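Local coordinates for glypican-1 (Homo sapiens, PDB 4YWT), which is a GPI-anchored cell-surface proteoglycan that carries heparan sulfate chains, through them binds alpha-4(V) collagen, and participates in Schwann cell myelination, at residues S117-F129 with G314-Q328. The protein carries 3 engineered substitutions. Sequence-based numbering, arbitrary orientation.
Sequences SERTLQATFPGAF and GSVHTWLAEAINALQ
F125 and F129, one turn apart in the last turns of the long helix 70-129, reach across to helix 316-328 as successive knobs. F125 enters the hole formed by H317, L320, A321 and I324, its CZ 3.7 Å from A321 CB and its CE2 close to I324 CD1. The ring is held from both sides by its own helix, with L121 CG centred over one face and F129 CE2 over the other, while H317 O lies in plane at its edge. F129 fills the next hole, among A321, I324, N325 and Q328. Over one face of its ring I324 CG2 makes a CH-pi contact, 3.9 Å from the centroid and close to the ring normal; A128 CB covers the opposite face. Toward the N-terminal end of the pairing, L121 and L320 cross nearly at right angles, meeting through their CD1 atoms at 3.7 Å.

At the exposed margin the N325 amide, turned 68° from the F129 ring, brings ND2 to 3.5 Å from F129 CE1 at the ring edge. The same ND2 donates to A321 O in its own helix at 3.0 Å, from above the carbonyl plane, which restrains the amide beside the ring. At the other end, H317 has CG between its backbone N and carbonyl carbon (chi1 59°), which swings the imidazole toward S117. T120 CB and T318 CG2 lie over opposite ring faces, each offset toward the rim. S117 OG meets H317 ND1 at the ring edge as a hydrogen bond of doubtful, very short modelled length, either partner a possible donor. Y144 of helix 137-152 also bonds to S117 OG.

Helix 137-152 packs F140 against L320 and I324, and L208 of helix 204-236 packs on L320. The two segments run in the same direction at 38°, with knobs-into-holes packing near one end of the elongated all-helical glypican fold.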
loop_
_atom_site.group_PDB
_atom_site.type_symbol
_atom_site.label_atom_id
_atom_site.label_comp_id
_atom_site.label_asym_id
_atom_site.label_seq_id
_atom_site.Cartn_x
_atom_site.Cartn_y
_atom_site.Cartn_z
ATOM N N SER A 117 11.863 22.385 10.201
ATOM C CA SER A 117 11.136 23.516 10.762
ATOM C C SER A 117 11.750 23.895 12.105
ATOM O O SER A 117 12.028 25.072 12.368
ATOM C CB SER A 117 9.651 23.189 10.919
ATOM O OG SER A 117 8.892 24.368 11.129
ATOM N N GLU A 118 11.984 22.887 12.943
ATOM C CA GLU A 118 12.568 23.131 14.261
ATOM C C GLU A 118 13.968 23.750 14.170
ATOM O O GLU A 118 14.284 24.691 14.901
ATOM C CB GLU A 118 12.623 21.837 15.075
ATOM C CG GLU A 118 12.889 22.062 16.558
ATOM C CD GLU A 118 12.968 20.769 17.347
ATOM O OE1 GLU A 118 12.841 19.687 16.734
ATOM O OE2 GLU A 118 13.150 20.836 18.581
ATOM N N ARG A 119 14.801 23.228 13.273
ATOM C CA ARG A 119 16.156 23.747 13.098
ATOM C C ARG A 119 16.143 25.183 12.584
ATOM O O ARG A 119 16.934 26.023 13.027
ATOM C CB ARG A 119 16.958 22.859 12.146
ATOM C CG ARG A 119 17.515 21.601 12.792
ATOM C CD ARG A 119 18.438 20.850 11.846
ATOM N NE ARG A 119 18.086 19.437 11.743
ATOM C CZ ARG A 119 17.411 18.907 10.728
ATOM N NH1 ARG A 119 17.016 19.672 9.719
ATOM N NH2 ARG A 119 17.134 17.610 10.719
ATOM N N THR A 120 15.243 25.457 11.645
ATOM C CA THR A 120 15.076 26.801 11.108
ATOM C C THR A 120 14.677 27.769 12.214
ATOM O O THR A 120 15.199 28.886 12.301
ATOM C CB THR A 120 14.022 26.838 9.985
ATOM O OG1 THR A 120 14.347 25.861 8.989
ATOM C CG2 THR A 120 13.969 28.218 9.343
ATOM N N LEU A 121 13.753 27.328 13.065
ATOM C CA LEU A 121 13.342 28.128 14.210
ATOM C C LEU A 121 14.534 28.418 15.120
ATOM O O LEU A 121 14.811 29.574 15.437
ATOM C CB LEU A 121 12.232 27.422 14.994
ATOM C CG LEU A 121 11.734 28.109 16.270
ATOM C CD1 LEU A 121 10.228 27.961 16.390
ATOM C CD2 LEU A 121 12.416 27.539 17.505
ATOM N N GLN A 122 15.236 27.365 15.530
ATOM C CA GLN A 122 16.380 27.508 16.427
ATOM C C GLN A 122 17.462 28.420 15.855
ATOM O O GLN A 122 18.162 29.105 16.599
ATOM C CB GLN A 122 16.986 26.140 16.746
ATOM C CG GLN A 122 16.115 25.255 17.615
ATOM C CD GLN A 122 16.766 23.917 17.906
ATOM O OE1 GLN A 122 16.346 23.193 18.808
ATOM N NE2 GLN A 122 17.799 23.583 17.143
ATOM N N ALA A 123 17.592 28.429 14.534
ATOM C CA ALA A 123 18.640 29.211 13.890
ATOM C C ALA A 123 18.250 30.677 13.683
ATOM O O ALA A 123 19.094 31.567 13.800
ATOM C CB ALA A 123 19.017 28.581 12.563
ATOM N N THR A 124 16.980 30.929 13.377
ATOM C CA THR A 124 16.561 32.278 12.995
ATOM C C THR A 124 15.934 33.091 14.132
ATOM O O THR A 124 16.068 34.314 14.166
ATOM C CB THR A 124 15.558 32.233 11.830
ATOM O OG1 THR A 124 14.388 31.510 12.232
ATOM C CG2 THR A 124 16.180 31.555 10.620
ATOM N N PHE A 125 15.250 32.415 15.051
ATOM C CA PHE A 125 14.532 33.096 16.133
ATOM C C PHE A 125 15.385 33.966 17.075
ATOM O O PHE A 125 14.941 35.050 17.452
ATOM C CB PHE A 125 13.756 32.073 16.968
ATOM C CG PHE A 125 12.347 31.849 16.493
ATOM C CD1 PHE A 125 12.065 31.753 15.140
ATOM C CD2 PHE A 125 11.305 31.735 17.400
ATOM C CE1 PHE A 125 10.769 31.550 14.700
ATOM C CE2 PHE A 125 10.008 31.532 16.965
ATOM C CZ PHE A 125 9.740 31.438 15.613
ATOM N N PRO A 126 16.590 33.506 17.476
ATOM C CA PRO A 126 17.370 34.374 18.371
ATOM C C PRO A 126 17.679 35.747 17.778
ATOM O O PRO A 126 17.732 36.730 18.514
ATOM C CB PRO A 126 18.665 33.580 18.599
ATOM C CG PRO A 126 18.693 32.545 17.519
ATOM C CD PRO A 126 17.263 32.212 17.266
ATOM N N GLY A 127 17.869 35.814 16.465
ATOM C CA GLY A 127 18.124 37.081 15.807
ATOM C C GLY A 127 16.887 37.959 15.740
ATOM O O GLY A 127 16.960 39.170 15.950
ATOM N N ALA A 128 15.746 37.340 15.458
ATOM C CA ALA A 128 14.507 38.074 15.227
ATOM C C ALA A 128 13.832 38.536 16.515
ATOM O O ALA A 128 13.138 39.552 16.524
ATOM C CB ALA A 128 13.540 37.218 14.416
ATOM N N PHE A 129 14.034 37.795 17.601
ATOM C CA PHE A 129 13.288 38.046 18.831
ATOM C C PHE A 129 14.169 38.125 20.077
ATOM O O PHE A 129 13.758 38.678 21.097
ATOM C CB PHE A 129 12.223 36.964 19.020
ATOM C CG PHE A 129 11.343 36.766 17.820
ATOM C CD1 PHE A 129 10.550 37.799 17.348
ATOM C CD2 PHE A 129 11.306 35.546 17.164
ATOM C CE1 PHE A 129 9.739 37.620 16.242
ATOM C CE2 PHE A 129 10.497 35.361 16.060
ATOM C CZ PHE A 129 9.711 36.399 15.598
ATOM N N GLY A 314 5.814 21.482 7.676
ATOM C CA GLY A 314 7.165 21.994 7.587
ATOM C C GLY A 314 7.271 23.496 7.779
ATOM O O GLY A 314 8.313 24.084 7.488
ATOM N N SER A 315 6.208 24.124 8.278
ATOM C CA SER A 315 6.194 25.579 8.407
ATOM C C SER A 315 5.536 26.089 9.694
ATOM O O SER A 315 5.030 27.210 9.728
ATOM C CB SER A 315 5.492 26.202 7.197
ATOM O OG SER A 315 4.096 25.964 7.239
ATOM N N VAL A 316 5.552 25.272 10.743
ATOM C CA VAL A 316 5.020 25.661 12.051
ATOM C C VAL A 316 5.694 26.932 12.585
ATOM O O VAL A 316 5.040 27.837 13.137
ATOM C CB VAL A 316 5.200 24.520 13.080
ATOM C CG1 VAL A 316 4.859 24.995 14.482
ATOM C CG2 VAL A 316 4.354 23.314 12.697
ATOM N N HIS A 317 7.010 26.994 12.394
ATOM C CA HIS A 317 7.824 28.094 12.892
ATOM C C HIS A 317 7.380 29.443 12.338
ATOM O O HIS A 317 7.538 30.469 12.996
ATOM C CB HIS A 317 9.299 27.856 12.558
ATOM C CG HIS A 317 9.578 27.725 11.093
ATOM N ND1 HIS A 317 9.405 26.544 10.404
ATOM C CD2 HIS A 317 10.021 28.627 10.187
ATOM C CE1 HIS A 317 9.728 26.725 9.136
ATOM N NE2 HIS A 317 10.106 27.980 8.978
ATOM N N THR A 318 6.828 29.441 11.129
ATOM C CA THR A 318 6.350 30.673 10.512
ATOM C C THR A 318 5.157 31.231 11.284
ATOM O O THR A 318 5.085 32.434 11.559
ATOM C CB THR A 318 5.949 30.452 9.041
ATOM O OG1 THR A 318 4.768 29.645 8.978
ATOM C CG2 THR A 318 7.073 29.767 8.282
ATOM N N TRP A 319 4.228 30.348 11.640
ATOM C CA TRP A 319 3.056 30.745 12.409
ATOM C C TRP A 319 3.442 31.140 13.828
ATOM O O TRP A 319 2.884 32.089 14.386
ATOM C CB TRP A 319 2.016 29.625 12.437
ATOM C CG TRP A 319 1.434 29.331 11.093
ATOM C CD1 TRP A 319 1.666 28.231 10.322
ATOM C CD2 TRP A 319 0.535 30.161 10.349
ATOM N NE1 TRP A 319 0.958 28.318 9.148
ATOM C CE2 TRP A 319 0.256 29.494 9.139
ATOM C CE3 TRP A 319 -0.066 31.401 10.590
ATOM C CZ2 TRP A 319 -0.598 30.024 8.173
ATOM C CZ3 TRP A 319 -0.913 31.927 9.630
ATOM C CH2 TRP A 319 -1.171 31.239 8.436
ATOM N N LEU A 320 4.393 30.414 14.412
ATOM C CA LEU A 320 4.903 30.796 15.729
ATOM C C LEU A 320 5.481 32.215 15.697
ATOM O O LEU A 320 5.152 33.061 16.539
ATOM C CB LEU A 320 5.961 29.801 16.210
ATOM C CG LEU A 320 5.489 28.370 16.483
ATOM C CD1 LEU A 320 6.639 27.516 16.997
ATOM C CD2 LEU A 320 4.327 28.361 17.466
ATOM N N ALA A 321 6.330 32.468 14.706
ATOM C CA ALA A 321 6.957 33.771 14.524
ATOM C C ALA A 321 5.918 34.869 14.315
ATOM O O ALA A 321 6.060 35.979 14.839
ATOM C CB ALA A 321 7.927 33.733 13.350
ATOM N N GLU A 322 4.875 34.558 13.550
ATOM C CA GLU A 322 3.807 35.524 13.312
ATOM C C GLU A 322 3.064 35.840 14.612
ATOM O O GLU A 322 2.708 36.995 14.875
ATOM C CB GLU A 322 2.836 35.005 12.250
ATOM C CG GLU A 322 1.738 35.991 11.879
ATOM C CD GLU A 322 1.104 35.682 10.537
ATOM O OE1 GLU A 322 1.854 35.413 9.573
ATOM O OE2 GLU A 322 -0.141 35.710 10.444
ATOM N N ALA A 323 2.849 34.810 15.426
ATOM C CA ALA A 323 2.200 34.982 16.722
ATOM C C ALA A 323 3.030 35.871 17.643
ATOM O O ALA A 323 2.493 36.758 18.317
ATOM C CB ALA A 323 1.956 33.637 17.374
ATOM N N ILE A 324 4.338 35.635 17.667
ATOM C CA ILE A 324 5.228 36.420 18.517
ATOM C C ILE A 324 5.298 37.880 18.058
ATOM O O ILE A 324 5.212 38.798 18.882
ATOM C CB ILE A 324 6.642 35.811 18.555
ATOM C CG1 ILE A 324 6.611 34.479 19.311
ATOM C CG2 ILE A 324 7.621 36.761 19.226
ATOM C CD1 ILE A 324 7.957 33.797 19.413
ATOM N N ASN A 325 5.443 38.088 16.751
ATOM C CA ASN A 325 5.383 39.435 16.183
ATOM C C ASN A 325 4.097 40.152 16.593
ATOM O O ASN A 325 4.122 41.309 17.044
ATOM C CB ASN A 325 5.484 39.385 14.657
ATOM C CG ASN A 325 6.916 39.460 14.162
ATOM O OD1 ASN A 325 7.542 40.519 14.200
ATOM N ND2 ASN A 325 7.439 38.336 13.686
ATOM N N ALA A 326 2.980 39.446 16.441
ATOM C CA ALA A 326 1.674 39.966 16.832
ATOM C C ALA A 326 1.659 40.391 18.298
ATOM O O ALA A 326 1.201 41.489 18.627
ATOM C CB ALA A 326 0.593 38.930 16.571
ATOM N N LEU A 327 2.167 39.524 19.172
ATOM C CA LEU A 327 2.234 39.840 20.596
ATOM C C LEU A 327 3.035 41.110 20.839
ATOM O O LEU A 327 2.602 41.997 21.580
ATOM C CB LEU A 327 2.852 38.690 21.391
ATOM C CG LEU A 327 2.954 39.011 22.886
ATOM C CD1 LEU A 327 1.588 38.919 23.555
ATOM C CD2 LEU A 327 3.966 38.124 23.586
ATOM N N GLN A 328 4.207 41.188 20.213
ATOM C CA GLN A 328 5.058 42.367 20.332
ATOM C C GLN A 328 4.328 43.643 19.944
ATOM O O GLN A 328 4.306 44.606 20.710
ATOM C CB GLN A 328 6.312 42.225 19.474
ATOM C CG GLN A 328 7.505 41.637 20.198
ATOM C CD GLN A 328 8.656 41.360 19.257
ATOM O OE1 GLN A 328 8.468 41.250 18.044
ATOM N NE2 GLN A 328 9.861 41.272 19.804
#